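Local coordinates for protein putative thiosulfate sulfurtransferase YNJE (Escherichia coli, PDB 2WLR) that catalyses the transfer of sulfur from thiosulfate to cyanide, giving thiocyanate and sulfite, as a monomeric periplasmic enzyme built of rhodanese domains, at residues A29-W34 / A48-A53; W130-Q135 / G245-R250; P181-V186 / Y306-P311; D344-M349 / R379-K384. All coordinates share one frame; numbering follows the deposited sequence.

Interaction 1 (A29-W34 / A48-A53); sequences AFYNGW and ALNLSA
Y31 reaches from the last turn of helix 28-32 across A48, L49 and N50, and nearly the whole contact is made by its side chain. At the start of the segment, A29 and F30 lend their carbonyls to the helix end that follows. Y31 comes next, with CG anti to the backbone N (chi1 176°), a torsion that sends the ring out toward the strand. N50 CB lies over one face of that ring, 3.5 Å from its centroid and almost on the normal, a CH-pi contact. The N50 amide plane runs within 3° of the ring plane, so the two flat groups stack; CG of N50 is 3.6 Å from CG of Y31. At the far edge of the ring, Y31 OH donates a 2.7 Å hydrogen bond to A48 O, tilted 28° from the carbonyl plane, while CE1 of Y31 sits 3.8 Å from the carbonyl carbon of L49. A phenylalanine in place of Y31 would probably keep the stacking on N50 but leave the A48 carbonyl without this donor. H44 also stacks on the Y31 ring. Beyond N32, G33 takes a positive phi and closes the helix in a Schellman motif: W34 N bonds A29 O at 3.0 Å and G33 N bonds F30 O at 3.1 Å. The contact thus fastens helix 28-32 to strand 49-50, the helix and second strand of a beta-alpha-beta unit begun by strand 21-24, in the parallel sheet of the first rhodanese domain.

Interaction 2 (W130-Q135 / G245-R250); sequences WLHDLQ and GLPVER
The imidazole of H132 turns one face to L246, and P247 approaches the same ring obliquely near CE1. L246 CD2 stands 3.8 Å above the ring plane, offset toward the CG-CD2 side of the rim, in a CH-pi contact inclined 22° from the ring normal; its nearest ring atom is H132 CG at 3.9 Å. The P247 side chain runs at about a right angle to that of H132 and brings CD to 3.8 Å from H132 CE1. With CG anti to the backbone N (chi1 178°), the histidine leans out from helix 128-135 to meet both residues, whereas L246 reaches back to it from the loop. An alanine here would probably open a gap under the L246 methyls and leave P247 CD without the imidazole it rests against. W241 backs the cluster, touching H132 and L246 and donating from NE1 to P247 O. Just before them, G245 has a positive phi and ends helix 238-243 in a Schellman motif, which turns the chain toward H132. The contact brings together the helix that follows edge strand 125-126 and the loop that leaves helix 238-243, after the adjacent strand 231-234, on the surface of the second rhodanese domain.

Interaction 3 (P181-V186 / Y306-P311); sequences PLWNKV and YSYIKP
W183 and Y308 meet through a single close approach, 4.1 Å from CD1 of the indole to CE1 of the phenol. The centroids of the indole five-membered ring and the tyrosine ring are 5.6 Å apart and the planes are inclined at 56°, an oblique aromatic pair. Y308 CG lies between its own backbone N and carbonyl carbon (chi1 57°), a torsion that carries the ring back over Y306, whose CB sits 4.2 Å above the centre of one face. A type I turn from Y306 to I309, closed by I309 N to Y306 O at 3.2 Å, sets Y306 and Y308 close enough for this overlap. W183 has a positive phi and occupies the connection between the short antiparallel strands 178-179 and 184-185, the second only weakly bonded. Further out, Y394 meets Y308 edge-to-face and also touches W183, and Y306 OH is hydrogen-bonded to NH2 of R370, a probable substrate-binding residue. The Y308 hydroxyl is hydrogen-bonded to O8 of a HEPES molecule, probably from the crystallisation liquor. With only ring carbons touching, the pair is probably held by dispersion, while a K185 N to D390 OD2 hydrogen bond gives the second and third domains a polar tie.

Interaction 4 (D344-M349 / R379-K384); sequences DDITAM and RAMGWK
T347 and M381 mark the closest backbone approach, 9.0 Å between CA atoms, where helix 343-351 passes the turn that ends helix 369-380. M381, present as selenomethionine, spans the gap: its chain bends at the last torsion (chi3 65°) and brings the CE methyl between two helix residues. CE lies 3.6 Å from CG2 of I346 and 3.3 Å from OG1 of T347, the second a close methyl-to-oxygen contact, while SE is 3.9 Å from I346 CG2. I346 and M381 are buried, and A343 and W350 of the same helix add further apolar surface around the selenomethionine. Directly after M381, G382 adopts a positive phi in a Schellman motif, its N bonding R379 O at 3.0 Å. In the rhodanese fold, helix 369-380 follows the loop of C365, which carries the persulfide in catalysis and is oxidised to 3-sulfinoalanine here, so this turn closes the end of that helix away from the catalytic loop. The turn also directs W383 back toward helix 343-351, where its ring meets W350 edge-to-face. T347 OG1 is hydrogen-bonded to A343 O, one turn earlier in its own helix. A water lies in the indole plane at its edge, accepting from W383 NE1 at 2.9 Å and donating to T347 OG1 at 2.7 Å.

Interaction 1 closes within the first rhodanese domain before interaction 2 opens, and interaction 4 closes within the third. Interactions 2 and 3 alternate along the chain. Interactions 1 and 2 have centres about 22 Å apart yet touch, W34 CZ3 lying 3.3 Å from W130 NE1, so the residue just past helix 28-32 packs on helix 128-135 and joins the first domain to the second. Interactions 1 and 4, centres about 15 Å apart, approach to about 4 Å between nearest atoms without touching. Interaction 3 lies across the chain's centre from interaction 1, about 37 Å away, centre to centre, near the probable substrate-binding R370. Interaction 2 stays inside the second domain, whereas interaction 3 bridges the second and third.

Interaction 1 (A29-W34 / A48-A53)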
loop_
_atom_site.group_PDB
_atom_site.type_symbol
_atom_site.label_atom_id
_atom_site.label_comp_id
_atom_site.label_asym_id
_atom_site.label_seq_id
_atom_site.Cartn_x
_atom_site.Cartn_y
_atom_site.Cartn_z
ATOM N N ALA A 29 3.343 6.630 8.924
ATOM C CA ALA A 29 3.230 7.802 8.106
ATOM C C ALA A 29 4.481 8.645 8.201
ATOM O O ALA A 29 4.996 9.122 7.200
ATOM C CB ALA A 29 2.044 8.618 8.517
ATOM N N PHE A 30 4.991 8.784 9.417
ATOM C CA PHE A 30 6.173 9.627 9.644
ATOM C C PHE A 30 7.435 8.892 9.208
ATOM O O PHE A 30 8.325 9.479 8.606
ATOM C CB PHE A 30 6.223 10.125 11.086
ATOM C CG PHE A 30 4.968 10.838 11.520
ATOM C CD1 PHE A 30 4.467 11.879 10.773
ATOM C CD2 PHE A 30 4.272 10.413 12.621
ATOM C CE1 PHE A 30 3.295 12.524 11.133
ATOM C CE2 PHE A 30 3.105 11.062 13.006
ATOM C CZ PHE A 30 2.619 12.109 12.254
ATOM N N TYR A 31 7.523 7.624 9.507
ATOM C CA TYR A 31 8.609 6.791 8.996
ATOM C C TYR A 31 8.684 6.904 7.472
ATOM O O TYR A 31 9.758 7.011 6.910
ATOM C CB TYR A 31 8.375 5.334 9.417
ATOM C CG TYR A 31 9.365 4.324 8.901
ATOM C CD1 TYR A 31 10.565 4.092 9.513
ATOM C CD2 TYR A 31 9.074 3.596 7.778
ATOM C CE1 TYR A 31 11.443 3.158 9.065
ATOM C CE2 TYR A 31 9.974 2.644 7.301
ATOM C CZ TYR A 31 11.137 2.442 7.949
ATOM O OH TYR A 31 12.047 1.500 7.485
ATOM N N ASN A 32 7.532 6.862 6.806
ATOM C CA ASN A 32 7.492 6.896 5.347
ATOM C C ASN A 32 7.977 8.217 4.751
ATOM O O ASN A 32 8.367 8.274 3.584
ATOM C CB ASN A 32 6.089 6.608 4.818
ATOM C CG ASN A 32 5.620 5.191 5.066
ATOM O OD1 ASN A 32 6.425 4.276 5.289
ATOM N ND2 ASN A 32 4.322 4.983 4.902
ATOM N N GLY A 33 7.871 9.295 5.520
ATOM C CA GLY A 33 8.288 10.606 5.020
ATOM C C GLY A 33 7.406 11.777 5.374
ATOM O O GLY A 33 7.850 12.909 5.225
ATOM N N TRP A 34 6.193 11.577 5.846
ATOM C CA TRP A 34 5.362 12.717 6.231
ATOM C C TRP A 34 6.052 13.447 7.378
ATOM O O TRP A 34 6.401 12.867 8.384
ATOM C CB TRP A 34 3.990 12.292 6.671
ATOM C CG TRP A 34 3.155 11.841 5.536
ATOM C CD1 TRP A 34 2.869 10.546 5.187
ATOM C CD2 TRP A 34 2.496 12.665 4.564
ATOM N NE1 TRP A 34 2.118 10.525 4.078
ATOM C CE2 TRP A 34 1.816 11.803 3.692
ATOM C CE3 TRP A 34 2.380 14.044 4.370
ATOM C CZ2 TRP A 34 1.062 12.262 2.614
ATOM C CZ3 TRP A 34 1.652 14.496 3.311
ATOM C CH2 TRP A 34 0.956 13.621 2.463
ATOM N N ALA A 48 16.838 2.315 9.176
ATOM C CA ALA A 48 16.015 2.138 10.374
ATOM C C ALA A 48 14.865 1.197 10.078
ATOM O O ALA A 48 14.327 1.146 8.978
ATOM C CB ALA A 48 15.398 3.443 10.840
ATOM N N LEU A 49 14.504 0.483 11.129
ATOM C CA LEU A 49 13.283 -0.313 11.164
ATOM C C LEU A 49 12.158 0.569 11.712
ATOM O O LEU A 49 12.419 1.544 12.429
ATOM C CB LEU A 49 13.465 -1.574 12.054
ATOM C CG LEU A 49 14.683 -2.439 11.700
ATOM C CD1 LEU A 49 14.755 -3.634 12.641
ATOM C CD2 LEU A 49 14.671 -2.874 10.226
ATOM N N ASN A 50 10.917 0.203 11.421
ATOM C CA ASN A 50 9.745 0.881 11.979
ATOM C C ASN A 50 9.048 -0.117 12.896
ATOM O O ASN A 50 8.552 -1.182 12.448
ATOM C CB ASN A 50 8.804 1.301 10.867
ATOM C CG ASN A 50 7.682 2.276 11.319
ATOM O OD1 ASN A 50 7.793 2.980 12.378
ATOM N ND2 ASN A 50 6.653 2.323 10.547
ATOM N N LEU A 51 8.951 0.261 14.153
ATOM C CA LEU A 51 8.175 -0.509 15.121
ATOM C C LEU A 51 7.375 0.499 15.901
ATOM O O LEU A 51 7.837 1.029 16.919
ATOM C CB LEU A 51 9.068 -1.348 16.038
ATOM C CG LEU A 51 8.351 -2.315 16.987
ATOM C CD1 LEU A 51 7.452 -3.312 16.258
ATOM C CD2 LEU A 51 9.353 -3.073 17.873
ATOM N N SER A 52 6.207 0.825 15.390
ATOM C CA SER A 52 5.383 1.862 15.995
ATOM C C SER A 52 4.861 1.423 17.347
ATOM O O SER A 52 4.258 0.340 17.450
ATOM C CB SER A 52 4.251 2.221 15.084
ATOM O OG SER A 52 3.520 3.284 15.622
ATOM N N ALA A 53 5.001 2.263 18.364
ATOM C CA ALA A 53 4.460 1.924 19.690
ATOM C C ALA A 53 2.964 1.671 19.610
ATOM O O ALA A 53 2.452 0.872 20.353
ATOM C CB ALA A 53 4.744 3.010 20.721
#

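Interaction 2 (W130-Q135 / G245-R250)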
loop_
_atom_site.group_PDB
_atom_site.type_symbol
_atom_site.label_atom_id
_atom_site.label_comp_id
_atom_site.label_asym_id
_atom_site.label_seq_id
_atom_site.Cartn_x
_atom_site.Cartn_y
_atom_site.Cartn_z
ATOM N N TRP A 130 -3.838 14.308 8.222
ATOM C CA TRP A 130 -3.497 15.114 7.050
ATOM C C TRP A 130 -4.775 15.463 6.318
ATOM O O TRP A 130 -5.008 16.605 5.944
ATOM C CB TRP A 130 -2.552 14.342 6.118
ATOM C CG TRP A 130 -2.185 15.058 4.845
ATOM C CD1 TRP A 130 -1.134 15.920 4.671
ATOM C CD2 TRP A 130 -2.849 14.980 3.572
ATOM N NE1 TRP A 130 -1.098 16.371 3.385
ATOM C CE2 TRP A 130 -2.141 15.818 2.681
ATOM C CE3 TRP A 130 -3.983 14.305 3.097
ATOM C CZ2 TRP A 130 -2.535 15.989 1.359
ATOM C CZ3 TRP A 130 -4.351 14.471 1.786
ATOM C CH2 TRP A 130 -3.624 15.309 0.930
ATOM N N LEU A 131 -5.619 14.460 6.115
ATOM C CA LEU A 131 -6.838 14.653 5.363
ATOM C C LEU A 131 -7.786 15.548 6.135
ATOM O O LEU A 131 -8.457 16.380 5.555
ATOM C CB LEU A 131 -7.468 13.300 5.095
ATOM C CG LEU A 131 -8.692 13.259 4.207
ATOM C CD1 LEU A 131 -8.428 14.000 2.901
ATOM C CD2 LEU A 131 -9.042 11.792 3.976
ATOM N N HIS A 132 -7.863 15.363 7.443
ATOM C CA HIS A 132 -8.706 16.239 8.242
ATOM C C HIS A 132 -8.212 17.688 8.118
ATOM O O HIS A 132 -9.009 18.600 7.856
ATOM C CB HIS A 132 -8.744 15.761 9.678
ATOM C CG HIS A 132 -9.558 16.633 10.563
ATOM N ND1 HIS A 132 -10.921 16.777 10.425
ATOM C CD2 HIS A 132 -9.193 17.425 11.594
ATOM C CE1 HIS A 132 -11.363 17.618 11.343
ATOM N NE2 HIS A 132 -10.334 18.039 12.055
ATOM N N ASP A 133 -6.924 17.905 8.294
ATOM C CA ASP A 133 -6.366 19.262 8.170
ATOM C C ASP A 133 -6.651 19.856 6.794
ATOM O O ASP A 133 -7.030 21.037 6.702
ATOM C CB ASP A 133 -4.850 19.291 8.440
ATOM C CG ASP A 133 -4.488 18.999 9.888
ATOM O OD1 ASP A 133 -5.351 19.098 10.770
ATOM O OD2 ASP A 133 -3.314 18.641 10.134
ATOM N N LEU A 134 -6.485 19.079 5.727
ATOM C CA LEU A 134 -6.812 19.540 4.376
ATOM C C LEU A 134 -8.258 20.007 4.312
ATOM O O LEU A 134 -8.546 21.103 3.850
ATOM C CB LEU A 134 -6.593 18.430 3.362
ATOM C CG LEU A 134 -6.922 18.751 1.903
ATOM C CD1 LEU A 134 -5.925 19.711 1.348
ATOM C CD2 LEU A 134 -7.011 17.472 1.074
ATOM N N GLN A 135 -9.171 19.175 4.805
ATOM C CA GLN A 135 -10.601 19.491 4.774
ATOM C C GLN A 135 -10.949 20.740 5.553
ATOM O O GLN A 135 -11.951 21.425 5.262
ATOM C CB GLN A 135 -11.408 18.331 5.350
ATOM C CG GLN A 135 -11.376 17.083 4.530
ATOM C CD GLN A 135 -12.026 15.874 5.226
ATOM O OE1 GLN A 135 -12.210 15.842 6.446
ATOM N NE2 GLN A 135 -12.358 14.865 4.436
ATOM N N GLY A 245 -10.540 8.764 15.848
ATOM C CA GLY A 245 -11.617 9.504 16.517
ATOM C C GLY A 245 -12.015 10.787 15.808
ATOM O O GLY A 245 -12.631 11.665 16.398
ATOM N N LEU A 246 -11.737 10.889 14.513
ATOM C CA LEU A 246 -12.021 12.112 13.773
ATOM C C LEU A 246 -13.512 12.231 13.410
ATOM O O LEU A 246 -14.236 11.236 13.427
ATOM C CB LEU A 246 -11.124 12.190 12.534
ATOM C CG LEU A 246 -9.655 12.447 12.898
ATOM C CD1 LEU A 246 -8.773 12.127 11.703
ATOM C CD2 LEU A 246 -9.384 13.870 13.344
ATOM N N PRO A 247 -13.967 13.451 13.075
ATOM C CA PRO A 247 -15.385 13.610 12.772
ATOM C C PRO A 247 -15.844 12.773 11.587
ATOM O O PRO A 247 -15.042 12.399 10.707
ATOM C CB PRO A 247 -15.523 15.102 12.440
ATOM C CG PRO A 247 -14.318 15.755 12.986
ATOM C CD PRO A 247 -13.239 14.728 12.947
ATOM N N VAL A 248 -17.134 12.478 11.561
ATOM C CA VAL A 248 -17.716 11.699 10.490
ATOM C C VAL A 248 -19.003 12.325 10.012
ATOM O O VAL A 248 -19.600 13.152 10.707
ATOM C CB VAL A 248 -17.976 10.242 10.925
ATOM C CG1 VAL A 248 -16.661 9.567 11.352
ATOM C CG2 VAL A 248 -19.030 10.161 12.046
ATOM N N GLU A 249 -19.414 11.935 8.811
ATOM C CA GLU A 249 -20.722 12.294 8.276
ATOM C C GLU A 249 -21.504 11.030 7.951
ATOM O O GLU A 249 -20.964 9.948 7.886
ATOM C CB GLU A 249 -20.586 13.212 7.062
ATOM C CG GLU A 249 -20.156 14.621 7.449
ATOM C CD GLU A 249 -19.913 15.558 6.273
ATOM O OE1 GLU A 249 -20.047 15.118 5.119
ATOM O OE2 GLU A 249 -19.542 16.740 6.500
ATOM N N ARG A 250 -22.796 11.190 7.747
ATOM C CA ARG A 250 -23.667 10.052 7.487
ATOM C C ARG A 250 -24.624 10.378 6.357
ATOM O O ARG A 250 -24.704 11.516 5.893
ATOM C CB ARG A 250 -24.439 9.668 8.761
ATOM C CG ARG A 250 -25.536 10.627 9.176
ATOM C CD ARG A 250 -26.056 10.312 10.587
ATOM N NE ARG A 250 -26.923 9.124 10.648
ATOM C CZ ARG A 250 -26.537 7.870 10.940
ATOM N NH1 ARG A 250 -25.267 7.563 11.206
ATOM N NH2 ARG A 250 -27.449 6.891 10.956
#

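Interaction 3 (P181-V186 / Y306-P311)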
loop_
_atom_site.group_PDB
_atom_site.type_symbol
_atom_site.label_atom_id
_atom_site.label_comp_id
_atom_site.label_asym_id
_atom_site.label_seq_id
_atom_site.Cartn_x
_atom_site.Cartn_y
_atom_site.Cartn_z
ATOM N N PRO A 181 -17.943 -9.520 -18.620
ATOM C CA PRO A 181 -17.845 -10.915 -18.217
ATOM C C PRO A 181 -16.538 -11.353 -17.547
ATOM O O PRO A 181 -16.480 -12.446 -16.988
ATOM C CB PRO A 181 -17.967 -11.643 -19.555
ATOM C CG PRO A 181 -17.268 -10.773 -20.457
ATOM C CD PRO A 181 -17.691 -9.373 -20.060
ATOM N N LEU A 182 -15.504 -10.521 -17.589
ATOM C CA LEU A 182 -14.194 -10.911 -17.073
ATOM C C LEU A 182 -13.769 -10.143 -15.833
ATOM O O LEU A 182 -12.723 -10.406 -15.281
ATOM C CB LEU A 182 -13.125 -10.736 -18.153
ATOM C CG LEU A 182 -12.788 -11.903 -19.078
ATOM C CD1 LEU A 182 -11.655 -11.440 -20.005
ATOM C CD2 LEU A 182 -12.356 -13.159 -18.318
ATOM N N TRP A 183 -14.591 -9.212 -15.379
ATOM C CA TRP A 183 -14.169 -8.295 -14.309
ATOM C C TRP A 183 -12.879 -7.545 -14.669
ATOM O O TRP A 183 -12.010 -7.344 -13.848
ATOM C CB TRP A 183 -14.147 -8.996 -12.933
ATOM C CG TRP A 183 -15.526 -9.385 -12.578
ATOM C CD1 TRP A 183 -16.041 -10.643 -12.574
ATOM C CD2 TRP A 183 -16.620 -8.507 -12.324
ATOM N NE1 TRP A 183 -17.375 -10.608 -12.265
ATOM C CE2 TRP A 183 -17.766 -9.312 -12.123
ATOM C CE3 TRP A 183 -16.744 -7.126 -12.209
ATOM C CZ2 TRP A 183 -19.025 -8.767 -11.811
ATOM C CZ3 TRP A 183 -17.980 -6.579 -11.908
ATOM C CH2 TRP A 183 -19.114 -7.408 -11.709
ATOM N N ASN A 184 -12.825 -7.131 -15.922
ATOM C CA ASN A 184 -11.887 -6.150 -16.392
ATOM C C ASN A 184 -12.525 -4.779 -16.310
ATOM O O ASN A 184 -13.737 -4.618 -16.182
ATOM C CB ASN A 184 -11.414 -6.465 -17.820
ATOM C CG ASN A 184 -10.284 -7.488 -17.844
ATOM O OD1 ASN A 184 -9.849 -7.963 -16.773
ATOM N ND2 ASN A 184 -9.777 -7.804 -19.019
ATOM N N LYS A 185 -11.674 -3.762 -16.359
ATOM C CA LYS A 185 -12.153 -2.388 -16.350
ATOM C C LYS A 185 -13.126 -2.149 -17.507
ATOM O O LYS A 185 -13.046 -2.766 -18.568
ATOM C CB LYS A 185 -10.991 -1.393 -16.432
ATOM C CG LYS A 185 -10.209 -1.422 -17.732
ATOM C CD LYS A 185 -9.144 -0.347 -17.728
ATOM C CE LYS A 185 -8.072 -0.637 -18.746
ATOM N NZ LYS A 185 -8.621 -0.713 -20.119
ATOM N N VAL A 186 -14.071 -1.255 -17.264
ATOM C CA VAL A 186 -14.958 -0.781 -18.349
ATOM C C VAL A 186 -14.193 -0.007 -19.440
ATOM O O VAL A 186 -13.034 0.374 -19.287
ATOM C CB VAL A 186 -16.133 0.066 -17.762
ATOM C CG1 VAL A 186 -16.988 -0.811 -16.771
ATOM C CG2 VAL A 186 -15.620 1.360 -17.091
ATOM N N TYR A 306 -12.036 -18.158 -5.879
ATOM C CA TYR A 306 -13.296 -17.509 -6.245
ATOM C C TYR A 306 -14.369 -18.547 -6.610
ATOM O O TYR A 306 -14.097 -19.487 -7.361
ATOM C CB TYR A 306 -13.076 -16.597 -7.453
ATOM C CG TYR A 306 -12.052 -15.505 -7.238
ATOM C CD1 TYR A 306 -10.712 -15.779 -7.348
ATOM C CD2 TYR A 306 -12.442 -14.207 -6.950
ATOM C CE1 TYR A 306 -9.748 -14.807 -7.166
ATOM C CE2 TYR A 306 -11.477 -13.199 -6.757
ATOM C CZ TYR A 306 -10.131 -13.514 -6.864
ATOM O OH TYR A 306 -9.145 -12.540 -6.715
ATOM N N SER A 307 -15.587 -18.325 -6.121
ATOM C CA SER A 307 -16.709 -19.231 -6.384
ATOM C C SER A 307 -17.027 -19.372 -7.876
ATOM O O SER A 307 -17.484 -20.424 -8.309
ATOM C CB SER A 307 -17.949 -18.766 -5.625
ATOM O OG SER A 307 -18.364 -17.472 -6.049
ATOM N N TYR A 308 -16.765 -18.318 -8.650
ATOM C CA TYR A 308 -17.078 -18.270 -10.096
ATOM C C TYR A 308 -15.891 -18.584 -11.012
ATOM O O TYR A 308 -16.010 -18.546 -12.249
ATOM C CB TYR A 308 -17.700 -16.907 -10.434
ATOM C CG TYR A 308 -16.847 -15.704 -10.072
ATOM C CD1 TYR A 308 -15.906 -15.212 -10.952
ATOM C CD2 TYR A 308 -16.997 -15.069 -8.843
ATOM C CE1 TYR A 308 -15.125 -14.109 -10.631
ATOM C CE2 TYR A 308 -16.230 -13.967 -8.507
ATOM C CZ TYR A 308 -15.287 -13.495 -9.406
ATOM O OH TYR A 308 -14.528 -12.397 -9.062
ATOM N N ILE A 309 -14.736 -18.898 -10.426
ATOM C CA ILE A 309 -13.590 -19.370 -11.187
ATOM C C ILE A 309 -13.356 -20.842 -10.906
ATOM O O ILE A 309 -12.951 -21.222 -9.804
ATOM C CB ILE A 309 -12.291 -18.560 -10.929
ATOM C CG1 ILE A 309 -12.533 -17.076 -11.200
ATOM C CG2 ILE A 309 -11.180 -19.050 -11.834
ATOM C CD1 ILE A 309 -11.338 -16.178 -10.844
ATOM N N LYS A 310 -13.637 -21.673 -11.905
ATOM C CA LYS A 310 -13.529 -23.119 -11.729
ATOM C C LYS A 310 -12.083 -23.624 -11.841
ATOM O O LYS A 310 -11.656 -24.414 -11.014
ATOM C CB LYS A 310 -14.461 -23.835 -12.727
ATOM C CG LYS A 310 -14.404 -25.356 -12.714
ATOM C CD LYS A 310 -15.063 -25.965 -11.477
ATOM C CE LYS A 310 -15.130 -27.495 -11.601
ATOM N NZ LYS A 310 -16.177 -27.979 -12.574
ATOM N N PRO A 311 -11.316 -23.146 -12.839
ATOM C CA PRO A 311 -9.941 -23.620 -12.967
ATOM C C PRO A 311 -9.055 -23.269 -11.782
ATOM O O PRO A 311 -9.159 -22.166 -11.226
ATOM C CB PRO A 311 -9.442 -22.906 -14.223
ATOM C CG PRO A 311 -10.687 -22.646 -14.997
ATOM C CD PRO A 311 -11.697 -22.301 -13.990
#

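Interaction 4 (D344-M349 / R379-K384)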
loop_
_atom_site.group_PDB
_atom_site.type_symbol
_atom_site.label_atom_id
_atom_site.label_comp_id
_atom_site.label_asym_id
_atom_site.label_seq_id
_atom_site.Cartn_x
_atom_site.Cartn_y
_atom_site.Cartn_z
ATOM N N ASP A 344 11.275 -1.372 2.698
ATOM C CA ASP A 344 12.416 -2.286 2.743
ATOM C C ASP A 344 11.906 -3.719 2.849
ATOM O O ASP A 344 12.458 -4.631 2.261
ATOM C CB ASP A 344 13.319 -1.960 3.949
ATOM C CG ASP A 344 14.241 -0.777 3.713
ATOM O OD1 ASP A 344 14.353 -0.263 2.581
ATOM O OD2 ASP A 344 14.881 -0.358 4.702
ATOM N N ASP A 345 10.876 -3.935 3.656
ATOM C CA ASP A 345 10.368 -5.273 3.866
ATOM C C ASP A 345 9.662 -5.812 2.610
ATOM O O ASP A 345 9.869 -6.946 2.224
ATOM C CB ASP A 345 9.446 -5.293 5.070
ATOM C CG ASP A 345 10.163 -4.907 6.363
ATOM O OD1 ASP A 345 11.419 -4.846 6.371
ATOM O OD2 ASP A 345 9.454 -4.649 7.360
ATOM N N ILE A 346 8.856 -4.988 1.957
ATOM C CA ILE A 346 8.230 -5.377 0.702
ATOM C C ILE A 346 9.303 -5.677 -0.344
ATOM O O ILE A 346 9.218 -6.696 -1.054
ATOM C CB ILE A 346 7.218 -4.295 0.219
ATOM C CG1 ILE A 346 6.075 -4.206 1.227
ATOM C CG2 ILE A 346 6.678 -4.623 -1.147
ATOM C CD1 ILE A 346 5.074 -3.049 1.069
ATOM N N THR A 347 10.291 -4.795 -0.451
ATOM C CA THR A 347 11.392 -5.019 -1.359
ATOM C C THR A 347 12.067 -6.368 -1.125
ATOM O O THR A 347 12.326 -7.090 -2.070
ATOM C CB THR A 347 12.401 -3.881 -1.308
ATOM O OG1 THR A 347 11.712 -2.649 -1.570
ATOM C CG2 THR A 347 13.520 -4.092 -2.320
ATOM N N ALA A 348 12.290 -6.718 0.127
ATOM C CA ALA A 348 12.972 -7.993 0.441
ATOM C C ALA A 348 12.123 -9.192 0.084
ATOM O O ALA A 348 12.631 -10.213 -0.426
ATOM C CB ALA A 348 13.322 -8.026 1.895
HETATM N N MSE A 349 10.836 -9.121 0.330
HETATM C CA MSE A 349 10.023 -10.276 0.033
HETATM C C MSE A 349 9.911 -10.481 -1.475
HETATM O O MSE A 349 9.909 -11.627 -1.941
HETATM C CB MSE A 349 8.695 -10.308 0.787
HETATM C CG MSE A 349 7.618 -9.499 0.312
HETATM SE SE MSE A 349 6.159 -9.671 1.686
HETATM C CE MSE A 349 5.075 -8.310 0.873
ATOM N N ARG A 379 4.233 1.922 -6.789
ATOM C CA ARG A 379 4.264 3.284 -7.294
ATOM C C ARG A 379 4.800 4.257 -6.226
ATOM O O ARG A 379 5.714 5.054 -6.498
ATOM C CB ARG A 379 2.862 3.678 -7.741
ATOM C CG ARG A 379 2.737 5.109 -8.231
ATOM C CD ARG A 379 1.303 5.414 -8.615
ATOM N NE ARG A 379 1.018 6.827 -8.897
ATOM C CZ ARG A 379 0.263 7.633 -8.157
ATOM N NH1 ARG A 379 -0.251 7.261 -6.994
ATOM N NH2 ARG A 379 0.070 8.886 -8.570
ATOM N N ALA A 380 4.290 4.152 -4.990
ATOM C CA ALA A 380 4.727 5.005 -3.866
ATOM C C ALA A 380 6.199 4.731 -3.523
ATOM O O ALA A 380 6.958 5.625 -3.098
ATOM C CB ALA A 380 3.835 4.747 -2.667
HETATM N N MSE A 381 6.621 3.493 -3.747
HETATM C CA MSE A 381 7.999 3.052 -3.536
HETATM C C MSE A 381 8.948 3.517 -4.627
HETATM O O MSE A 381 10.158 3.258 -4.542
HETATM C CB MSE A 381 8.038 1.530 -3.442
HETATM C CG MSE A 381 7.521 1.018 -2.133
HETATM SE SE MSE A 381 6.981 -0.882 -2.132
HETATM C CE MSE A 381 8.597 -1.825 -2.435
ATOM N N GLY A 382 8.414 4.120 -5.689
ATOM C CA GLY A 382 9.230 4.680 -6.746
ATOM C C GLY A 382 9.611 3.683 -7.817
ATOM O O GLY A 382 10.509 3.958 -8.611
ATOM N N TRP A 383 8.934 2.534 -7.889
ATOM C CA TRP A 383 9.237 1.578 -8.942
ATOM C C TRP A 383 8.724 2.174 -10.253
ATOM O O TRP A 383 7.572 2.586 -10.327
ATOM C CB TRP A 383 8.579 0.229 -8.643
ATOM C CG TRP A 383 9.260 -0.516 -7.562
ATOM C CD1 TRP A 383 9.881 0.001 -6.456
ATOM C CD2 TRP A 383 9.497 -1.921 -7.541
ATOM N NE1 TRP A 383 10.461 -1.020 -5.735
ATOM C CE2 TRP A 383 10.234 -2.210 -6.375
ATOM C CE3 TRP A 383 9.129 -2.969 -8.381
ATOM C CZ2 TRP A 383 10.629 -3.515 -6.046
ATOM C CZ3 TRP A 383 9.527 -4.265 -8.067
ATOM C CH2 TRP A 383 10.269 -4.531 -6.906
ATOM N N LYS A 384 9.587 2.253 -11.261
ATOM C CA LYS A 384 9.327 3.125 -12.420
ATOM C C LYS A 384 8.553 2.422 -13.522
ATOM O O LYS A 384 8.010 3.081 -14.397
ATOM C CB LYS A 384 10.629 3.694 -13.002
ATOM C CG LYS A 384 11.418 4.557 -12.030
ATOM C CD LYS A 384 12.644 5.188 -12.664
ATOM C CE LYS A 384 13.462 5.990 -11.639
ATOM N NZ LYS A 384 14.067 5.119 -10.557
HETATM O O HOH W 1 12.291 -0.789 -3.506
#